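Local coordinates for putative exported protein (Bordetella pertussis Tohama I, PDB 2PFZ) that binds pyroglutamic acid as an extracytoplasmic solute receptor, probably delivering it to a tripartite ATP-independent periplasmic (TRAP) transporter, at residues W3-A8 against I36-N41; D79-L84 against K277-D282; A118-G123 against M180-T185. One frame throughout, in Å; residues are numbered along the deposited sequence.

Contact 1: W3-A8 against I36-N41; sequences WDLPTA and ITLHNN
Leu5 turns its CG away from its own backbone N (chi1 -167°), and Ile36 sends its CG2 branch the same way while CG1 lies beside the N; these torsions bring the two side chains together across neighbouring strands. CG2 of Ile36 rests against CB of Leu5 at 3.6 Å, the two side chains meeting at a slant. Farther along the same strand as Ile36, Leu38 lies side by side with Leu5 and points the same way, with CD2 of Leu5 3.8 Å from CD2 of Leu38. CB of Trp3 meets CG1 of Ile36 more loosely, and the indole leads off toward Gln60 and Ile61. Branched aliphatic residues suit this face, because helix 14-30 packs on it: Val23 touches both Ile36 and Leu38. Asp4, Pro6, Thr37 and His39 occupy the reverse face.

The backbones are joined by four hydrogen bonds in parallel register. Thr37 N gives to Trp3 O (2.9 Å, 174° at the hydrogen) and Leu5 N to Thr37 O (2.8 Å), so Thr37 spends its N-H on Trp3 and its C=O on Leu5, the residues flanking Asp4, as in a parallel pair. His39 N then gives to Leu5 O, and Thr7 N to His39 O at 3.0 Å. Pro6 lacks an N-H, but its nitrogen falls where the opposite strand needs no donor, so the pattern survives. Thr7 continues the contact beyond the strands: its CG2 sits between backbone N and carbonyl carbon, 3.6 Å from CA of Asn40, leaving OG1 to bond Glu63.

Strand 2-6, helix 14-30 and strand 35-39 thus form a beta-alpha-beta crossover, the parallel unit that recurs in the alpha/beta lobes of periplasmic binding proteins.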
loop_
_atom_site.group_PDB
_atom_site.type_symbol
_atom_site.label_atom_id
_atom_site.label_comp_id
_atom_site.label_asym_id
_atom_site.label_seq_id
_atom_site.Cartn_x
_atom_site.Cartn_y
_atom_site.Cartn_z
ATOM N N TRP A 3 3.158 -17.137 -16.618
ATOM C CA TRP A 3 3.435 -15.725 -16.320
ATOM C C TRP A 3 4.265 -15.632 -15.057
ATOM O O TRP A 3 4.198 -16.517 -14.198
ATOM C CB TRP A 3 2.142 -14.933 -16.105
ATOM C CG TRP A 3 1.396 -14.503 -17.321
ATOM C CD1 TRP A 3 1.643 -14.868 -18.625
ATOM C CD2 TRP A 3 0.215 -13.691 -17.351
ATOM N NE1 TRP A 3 0.691 -14.306 -19.454
ATOM C CE2 TRP A 3 -0.192 -13.584 -18.696
ATOM C CE3 TRP A 3 -0.544 -13.037 -16.360
ATOM C CZ2 TRP A 3 -1.310 -12.825 -19.089
ATOM C CZ3 TRP A 3 -1.655 -12.297 -16.752
ATOM C CH2 TRP A 3 -2.031 -12.205 -18.103
ATOM N N ASP A 4 5.032 -14.553 -14.931
ATOM C CA ASP A 4 5.748 -14.244 -13.680
ATOM C C ASP A 4 5.149 -13.029 -13.028
ATOM O O ASP A 4 4.780 -12.072 -13.711
ATOM C CB ASP A 4 7.216 -13.955 -13.952
ATOM C CG ASP A 4 7.971 -15.189 -14.380
ATOM O OD1 ASP A 4 8.084 -16.175 -13.590
ATOM O OD2 ASP A 4 8.469 -15.142 -15.520
ATOM N N LEU A 5 5.089 -13.055 -11.695
ATOM C CA LEU A 5 4.427 -11.990 -10.942
ATOM C C LEU A 5 5.318 -11.595 -9.774
ATOM O O LEU A 5 5.375 -12.304 -8.772
ATOM C CB LEU A 5 3.060 -12.480 -10.428
ATOM C CG LEU A 5 2.076 -11.410 -9.883
ATOM C CD1 LEU A 5 0.648 -11.983 -9.730
ATOM C CD2 LEU A 5 2.539 -10.720 -8.590
ATOM N N PRO A 6 6.064 -10.492 -9.906
ATOM C CA PRO A 6 6.839 -10.031 -8.768
ATOM C C PRO A 6 6.012 -9.318 -7.696
ATOM O O PRO A 6 5.093 -8.549 -8.001
ATOM C CB PRO A 6 7.838 -9.061 -9.406
ATOM C CG PRO A 6 7.103 -8.484 -10.523
ATOM C CD PRO A 6 6.303 -9.649 -11.084
ATOM N N THR A 7 6.330 -9.622 -6.444
ATOM C CA THR A 7 5.859 -8.821 -5.328
ATOM C C THR A 7 7.047 -8.429 -4.457
ATOM O O THR A 7 8.064 -9.159 -4.379
ATOM C CB THR A 7 4.761 -9.571 -4.515
ATOM O OG1 THR A 7 4.500 -8.871 -3.296
ATOM C CG2 THR A 7 5.176 -10.998 -4.132
ATOM N N ALA A 8 6.914 -7.276 -3.806
ATOM C CA ALA A 8 7.963 -6.738 -2.967
ATOM C C ALA A 8 7.964 -7.261 -1.516
ATOM O O ALA A 8 8.888 -6.962 -0.759
ATOM C CB ALA A 8 7.919 -5.199 -3.025
ATOM N N ILE A 36 0.735 -18.977 -12.944
ATOM C CA ILE A 36 1.470 -17.788 -12.518
ATOM C C ILE A 36 2.457 -18.151 -11.415
ATOM O O ILE A 36 2.092 -18.766 -10.406
ATOM C CB ILE A 36 0.540 -16.631 -12.085
ATOM C CG1 ILE A 36 -0.382 -16.223 -13.229
ATOM C CG2 ILE A 36 1.367 -15.405 -11.595
ATOM C CD1 ILE A 36 -1.590 -15.383 -12.779
ATOM N N THR A 37 3.707 -17.794 -11.647
ATOM C CA THR A 37 4.751 -17.977 -10.684
ATOM C C THR A 37 4.967 -16.667 -9.957
ATOM O O THR A 37 5.203 -15.622 -10.589
ATOM C CB THR A 37 6.052 -18.403 -11.379
ATOM O OG1 THR A 37 5.829 -19.643 -12.043
ATOM C CG2 THR A 37 7.165 -18.599 -10.372
ATOM N N LEU A 38 4.875 -16.740 -8.630
ATOM C CA LEU A 38 5.098 -15.589 -7.765
ATOM C C LEU A 38 6.558 -15.484 -7.393
ATOM O O LEU A 38 7.189 -16.486 -7.033
ATOM C CB LEU A 38 4.311 -15.750 -6.469
ATOM C CG LEU A 38 2.797 -15.582 -6.471
ATOM C CD1 LEU A 38 2.341 -15.836 -5.042
ATOM C CD2 LEU A 38 2.409 -14.177 -6.916
ATOM N N HIS A 39 7.085 -14.263 -7.456
ATOM C CA HIS A 39 8.453 -13.998 -7.044
ATOM C C HIS A 39 8.409 -13.060 -5.874
ATOM O O HIS A 39 8.232 -11.857 -6.049
ATOM C CB HIS A 39 9.221 -13.381 -8.193
ATOM C CG HIS A 39 9.453 -14.350 -9.302
ATOM N ND1 HIS A 39 8.552 -14.540 -10.329
ATOM C CD2 HIS A 39 10.448 -15.240 -9.501
ATOM C CE1 HIS A 39 9.003 -15.486 -11.135
ATOM N NE2 HIS A 39 10.152 -15.925 -10.654
ATOM N N ASN A 40 8.516 -13.613 -4.677
ATOM C CA ASN A 40 8.232 -12.790 -3.498
ATOM C C ASN A 40 9.441 -12.135 -2.873
ATOM O O ASN A 40 10.569 -12.352 -3.298
ATOM C CB ASN A 40 7.357 -13.523 -2.469
ATOM C CG ASN A 40 8.110 -14.547 -1.674
ATOM O OD1 ASN A 40 9.265 -14.326 -1.279
ATOM N ND2 ASN A 40 7.452 -15.685 -1.403
ATOM N N ASN A 41 9.173 -11.293 -1.880
ATOM C CA ASN A 41 10.199 -10.574 -1.155
ATOM C C ASN A 41 11.173 -9.794 -2.043
ATOM O O ASN A 41 12.365 -9.743 -1.729
ATOM C CB ASN A 41 10.955 -11.519 -0.225
ATOM C CG ASN A 41 11.610 -10.789 0.956
ATOM O OD1 ASN A 41 11.039 -9.855 1.522
ATOM N ND2 ASN A 41 12.812 -11.240 1.343
#

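Contact 2: D79-L84 against K277-D282; sequences DGLPFL and KRMLDD
Leu81 meets the helix at two neighbouring residues, Met279 and Leu280, through its two methyl branches, and dispersion forces between such apolar groups carry the contact. CD2 of Leu81 lies 4.0 Å from CB of Met279, the side chains slanting past each other. CD1 of Leu81 reaches CD1 of Leu280 at the same separation, 4.0 Å, but there the side chains meet at about a right angle. Leu84 adds a looser touch, its CD1 4.4 Å from CD2 of Leu280. Forked leucines suit this place because one residue can fill the space beside two helix positions.

The same apolar packing continues at Pro82, where a thioether sulfur meets an aliphatic ring. SD of Met279 lies 3.7 Å from CD of Pro82, and the methionine chain crosses the proline at about a right angle. Val147, Ile151 and Leu154 of helix 146-155 also touch this flexible, polarisable side chain.

One polar bond lies beside the packing: Leu84 O accepts from Tyr298 OH, tying the loop to helix 289-299. The arrangement is a hydrophobic seam between an irregular loop and one side of helix 266-287, within the binding-protein fold of the DctP family.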
loop_
_atom_site.group_PDB
_atom_site.type_symbol
_atom_site.label_atom_id
_atom_site.label_comp_id
_atom_site.label_asym_id
_atom_site.label_seq_id
_atom_site.Cartn_x
_atom_site.Cartn_y
_atom_site.Cartn_z
ATOM N N ASP A 79 -4.452 7.699 -2.120
ATOM C CA ASP A 79 -4.661 6.875 -0.916
ATOM C C ASP A 79 -3.542 6.979 0.148
ATOM O O ASP A 79 -3.595 6.287 1.168
ATOM C CB ASP A 79 -5.012 5.414 -1.276
ATOM C CG ASP A 79 -3.829 4.608 -1.787
ATOM O OD1 ASP A 79 -2.650 4.945 -1.506
ATOM O OD2 ASP A 79 -4.095 3.567 -2.438
ATOM N N GLY A 80 -2.561 7.855 -0.095
ATOM C CA GLY A 80 -1.524 8.140 0.893
ATOM C C GLY A 80 -1.716 9.478 1.575
ATOM O O GLY A 80 -0.905 9.866 2.428
ATOM N N LEU A 81 -2.733 10.239 1.169
ATOM C CA LEU A 81 -2.975 11.548 1.819
ATOM C C LEU A 81 -3.520 11.290 3.222
ATOM O O LEU A 81 -4.466 10.518 3.341
ATOM C CB LEU A 81 -4.001 12.351 1.012
ATOM C CG LEU A 81 -3.547 12.771 -0.388
ATOM C CD1 LEU A 81 -4.711 13.497 -1.109
ATOM C CD2 LEU A 81 -2.288 13.649 -0.339
ATOM N N PRO A 82 -2.910 11.882 4.282
ATOM C CA PRO A 82 -3.430 11.609 5.651
ATOM C C PRO A 82 -4.763 12.276 5.981
ATOM O O PRO A 82 -5.108 13.348 5.463
ATOM C CB PRO A 82 -2.334 12.148 6.600
ATOM C CG PRO A 82 -1.456 12.976 5.794
ATOM C CD PRO A 82 -1.706 12.736 4.297
ATOM N N PHE A 83 -5.523 11.600 6.824
ATOM C CA PHE A 83 -6.790 12.116 7.329
ATOM C C PHE A 83 -7.814 12.545 6.278
ATOM O O PHE A 83 -8.479 13.565 6.403
ATOM C CB PHE A 83 -6.515 13.141 8.453
ATOM C CG PHE A 83 -6.001 12.455 9.680
ATOM C CD1 PHE A 83 -6.906 11.895 10.578
ATOM C CD2 PHE A 83 -4.646 12.248 9.872
ATOM C CE1 PHE A 83 -6.471 11.188 11.673
ATOM C CE2 PHE A 83 -4.207 11.522 11.016
ATOM C CZ PHE A 83 -5.149 11.015 11.890
ATOM N N LEU A 84 -7.905 11.717 5.243
ATOM C CA LEU A 84 -8.892 11.840 4.191
ATOM C C LEU A 84 -9.823 10.625 4.245
ATOM O O LEU A 84 -11.039 10.792 4.143
ATOM C CB LEU A 84 -8.199 11.925 2.824
ATOM C CG LEU A 84 -9.121 11.994 1.614
ATOM C CD1 LEU A 84 -10.010 13.222 1.649
ATOM C CD2 LEU A 84 -8.243 11.959 0.384
ATOM N N LYS A 277 -4.698 18.314 5.331
ATOM C CA LYS A 277 -5.396 19.366 4.564
ATOM C C LYS A 277 -4.435 20.148 3.670
ATOM O O LYS A 277 -4.753 20.468 2.528
ATOM C CB LYS A 277 -6.156 20.330 5.469
ATOM C CG LYS A 277 -7.431 19.736 6.052
ATOM C CD LYS A 277 -8.530 20.795 6.107
ATOM C CE LYS A 277 -8.569 21.538 7.436
ATOM N NZ LYS A 277 -9.532 20.871 8.369
ATOM N N ARG A 278 -3.258 20.443 4.203
ATOM C CA ARG A 278 -2.180 21.024 3.404
ATOM C C ARG A 278 -1.823 20.107 2.227
ATOM O O ARG A 278 -1.763 20.551 1.075
ATOM C CB ARG A 278 -0.965 21.257 4.299
ATOM C CG ARG A 278 0.322 21.548 3.589
ATOM C CD ARG A 278 1.481 20.859 4.309
ATOM N NE ARG A 278 1.319 20.725 5.775
ATOM C CZ ARG A 278 1.482 21.707 6.665
ATOM N NH1 ARG A 278 1.804 22.931 6.264
ATOM N NH2 ARG A 278 1.308 21.466 7.963
ATOM N N MET A 279 -1.612 18.827 2.502
ATOM C CA MET A 279 -1.282 17.884 1.418
ATOM C C MET A 279 -2.401 17.688 0.381
ATOM O O MET A 279 -2.113 17.466 -0.805
ATOM C CB MET A 279 -0.818 16.539 1.988
ATOM C CG MET A 279 0.544 16.631 2.688
ATOM S SD MET A 279 1.051 15.040 3.348
ATOM C CE MET A 279 1.585 14.185 1.859
ATOM N N LEU A 280 -3.658 17.768 0.814
ATOM C CA LEU A 280 -4.798 17.661 -0.109
ATOM C C LEU A 280 -4.886 18.914 -0.980
ATOM O O LEU A 280 -5.127 18.817 -2.194
ATOM C CB LEU A 280 -6.127 17.459 0.649
ATOM C CG LEU A 280 -7.423 17.491 -0.210
ATOM C CD1 LEU A 280 -7.411 16.422 -1.292
ATOM C CD2 LEU A 280 -8.656 17.298 0.678
ATOM N N ASP A 281 -4.683 20.083 -0.362
ATOM C CA ASP A 281 -4.580 21.319 -1.145
ATOM C C ASP A 281 -3.487 21.205 -2.227
ATOM O O ASP A 281 -3.741 21.440 -3.428
ATOM C CB ASP A 281 -4.352 22.547 -0.257
ATOM C CG ASP A 281 -4.430 23.840 -1.046
ATOM O OD1 ASP A 281 -5.508 24.134 -1.582
ATOM O OD2 ASP A 281 -3.405 24.542 -1.150
ATOM N N ASP A 282 -2.288 20.806 -1.819
ATOM C CA ASP A 282 -1.188 20.648 -2.751
ATOM C C ASP A 282 -1.595 19.664 -3.857
ATOM O O ASP A 282 -1.337 19.902 -5.047
ATOM C CB ASP A 282 0.053 20.087 -2.032
ATOM C CG ASP A 282 0.714 21.074 -1.097
ATOM O OD1 ASP A 282 0.432 22.276 -1.190
ATOM O OD2 ASP A 282 1.550 20.625 -0.267
#

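Contact 3: A118-G123 against M180-T185; sequences AWPPQG and MSSGST. With PCA (pyroglutamic acid), chain B.
Gly123 and Ser181 satisfy each other's backbone groups as an antiparallel hydrogen-bonded pair: Gly123 N gives to Ser181 O (2.8 Å), and Ser181 N to Gly123 O (3.1 Å). Gly123 presents no side chain beside Ser181 on the face they share. A water bridges farther along, donating to Pro121 O and accepting from Gly183 N at 2.8 Å, which ties the extended, proline-containing segment to the start of the helix.

Three hydroxyls turn to the ligand. Ser181 OG gives to the carboxylate OXT of pyroglutamic acid at 2.7 Å, and Ser182 OG gives to the lactam oxygen OE, also at 2.7 Å. Thr185 OG1 accepts from the lactam N of pyroglutamic acid, nearly straight at 166° about the hydrogen. Ser182 does double duty: chi1 of 54° places OG between its backbone N and carbonyl carbon, where it also accepts from Thr185 N as the N-cap of helix 183-188, at 176°. Small hydroxylated residues suit such a site, since each can donate and accept in little space.

Trp119 closes one side of the ligand. CD of pyroglutamic acid lies 3.3 Å above one face of its ring, displaced from the ring centre, while its NE1 is satisfied by Asn208. Arg142 bonds the ligand too, and its positive charge probably complements the carboxylate. Matching both the lactam N-H and its carbonyl, besides the acid group, implies recognition of a cyclic amide acid rather than of carboxylate alone.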
loop_
_atom_site.group_PDB
_atom_site.type_symbol
_atom_site.label_atom_id
_atom_site.label_comp_id
_atom_site.label_asym_id
_atom_site.label_seq_id
_atom_site.Cartn_x
_atom_site.Cartn_y
_atom_site.Cartn_z
ATOM N N ALA A 118 -6.340 -2.721 0.179
ATOM C CA ALA A 118 -5.786 -1.797 1.163
ATOM C C ALA A 118 -4.947 -2.530 2.191
ATOM O O ALA A 118 -5.351 -3.567 2.700
ATOM C CB ALA A 118 -6.912 -1.041 1.876
ATOM N N TRP A 119 -3.778 -1.966 2.485
ATOM C CA TRP A 119 -3.018 -2.293 3.690
ATOM C C TRP A 119 -3.846 -1.799 4.889
ATOM O O TRP A 119 -4.725 -0.951 4.729
ATOM C CB TRP A 119 -1.689 -1.525 3.689
ATOM C CG TRP A 119 -0.606 -2.066 2.782
ATOM C CD1 TRP A 119 -0.390 -1.741 1.476
ATOM C CD2 TRP A 119 0.425 -2.966 3.153
ATOM N NE1 TRP A 119 0.726 -2.390 0.995
ATOM C CE2 TRP A 119 1.238 -3.173 2.005
ATOM C CE3 TRP A 119 0.731 -3.651 4.330
ATOM C CZ2 TRP A 119 2.347 -4.008 2.021
ATOM C CZ3 TRP A 119 1.833 -4.490 4.343
ATOM C CH2 TRP A 119 2.636 -4.651 3.198
ATOM N N PRO A 120 -3.568 -2.324 6.098
ATOM C CA PRO A 120 -4.258 -1.827 7.305
ATOM C C PRO A 120 -3.962 -0.350 7.646
ATOM O O PRO A 120 -3.030 0.259 7.101
ATOM C CB PRO A 120 -3.772 -2.779 8.391
ATOM C CG PRO A 120 -3.336 -4.061 7.574
ATOM C CD PRO A 120 -2.682 -3.460 6.408
ATOM N N PRO A 121 -4.800 0.250 8.513
ATOM C CA PRO A 121 -4.649 1.674 8.825
ATOM C C PRO A 121 -3.288 2.017 9.405
ATOM O O PRO A 121 -2.755 1.270 10.233
ATOM C CB PRO A 121 -5.763 1.917 9.840
ATOM C CG PRO A 121 -6.805 0.877 9.484
ATOM C CD PRO A 121 -5.967 -0.332 9.218
ATOM N N GLN A 122 -2.725 3.109 8.928
ATOM C CA GLN A 122 -1.318 3.406 9.192
ATOM C C GLN A 122 -1.102 4.141 10.485
ATOM O O GLN A 122 -1.705 5.194 10.708
ATOM C CB GLN A 122 -0.733 4.226 8.060
ATOM C CG GLN A 122 -0.948 3.544 6.693
ATOM C CD GLN A 122 0.026 2.421 6.379
ATOM O OE1 GLN A 122 -0.357 1.244 6.302
ATOM N NE2 GLN A 122 1.257 2.770 6.147
ATOM N N GLY A 123 -0.184 3.610 11.299
ATOM C CA GLY A 123 0.148 4.236 12.576
ATOM C C GLY A 123 1.613 4.579 12.620
ATOM O O GLY A 123 2.339 4.344 11.656
ATOM N N MET A 180 5.980 5.392 9.803
ATOM C CA MET A 180 4.561 5.047 9.679
ATOM C C MET A 180 4.358 3.864 8.746
ATOM O O MET A 180 5.019 3.767 7.715
ATOM C CB MET A 180 3.705 6.232 9.283
ATOM C CG MET A 180 3.623 7.284 10.398
ATOM S SD MET A 180 2.566 8.676 10.004
ATOM C CE MET A 180 0.948 7.946 10.238
ATOM N N SER A 181 3.519 2.929 9.198
ATOM C CA SER A 181 3.159 1.703 8.465
ATOM C C SER A 181 2.034 0.998 9.234
ATOM O O SER A 181 1.434 1.575 10.148
ATOM C CB SER A 181 4.345 0.746 8.345
ATOM O OG SER A 181 4.067 -0.293 7.414
ATOM N N SER A 182 1.767 -0.258 8.855
ATOM C CA SER A 182 0.691 -1.054 9.413
ATOM C C SER A 182 1.237 -1.946 10.537
ATOM O O SER A 182 2.447 -2.124 10.654
ATOM C CB SER A 182 0.084 -1.924 8.324
ATOM O OG SER A 182 1.095 -2.689 7.675
ATOM N N GLY A 183 0.343 -2.474 11.372
ATOM C CA GLY A 183 0.709 -3.518 12.326
ATOM C C GLY A 183 1.294 -4.725 11.608
ATOM O O GLY A 183 2.196 -5.388 12.138
ATOM N N SER A 184 0.740 -5.021 10.428
ATOM C CA SER A 184 1.231 -6.070 9.519
ATOM C C SER A 184 2.750 -5.997 9.342
ATOM O O SER A 184 3.472 -6.916 9.730
ATOM C CB SER A 184 0.524 -5.957 8.161
ATOM O OG SER A 184 1.147 -6.764 7.158
ATOM N N THR A 185 3.219 -4.901 8.767
ATOM C CA THR A 185 4.657 -4.652 8.541
ATOM C C THR A 185 5.461 -4.651 9.824
ATOM O O THR A 185 6.546 -5.255 9.883
ATOM C CB THR A 185 4.893 -3.374 7.738
ATOM O OG1 THR A 185 4.352 -3.556 6.435
ATOM C CG2 THR A 185 6.384 -3.076 7.612
HETATM N N PCA B . 3.504 -1.668 4.874
HETATM C CA PCA B . 4.252 -1.341 3.644
HETATM C CB PCA B . 3.543 -0.245 2.847
HETATM C CG PCA B . 2.321 0.143 3.657
HETATM C CD PCA B . 2.349 -0.802 4.823
HETATM O OE PCA B . 1.437 -0.872 5.662
HETATM C C PCA B . 5.590 -0.793 4.082
HETATM O O PCA B . 6.553 -0.728 3.306
HETATM O OXT PCA B . 5.713 -0.401 5.254
HETATM O O HOH W 1 -2.293 -1.423 11.290
#

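In the fold
Along the chain contact 1 closes first, before either other contact opens; the two segments of contact 3 then fall between those of contact 2. Contacts 1 and 2 lie on opposite sides of the chain's centre, their own centres 32 Å apart. Contact 3, whose centre is about 8 Å from that of the chain, lies 22 Å from contact 1 and 17 Å from contact 2, centre to centre, and none touches another. The strands of contact 1 pair with each other in parallel, whereas contact 3 joins strands 123-126 and 178-181 of the six-stranded mixed sheet. Contact 3 thus holds the ligand centrally, with the other two contacts in the surrounding framework.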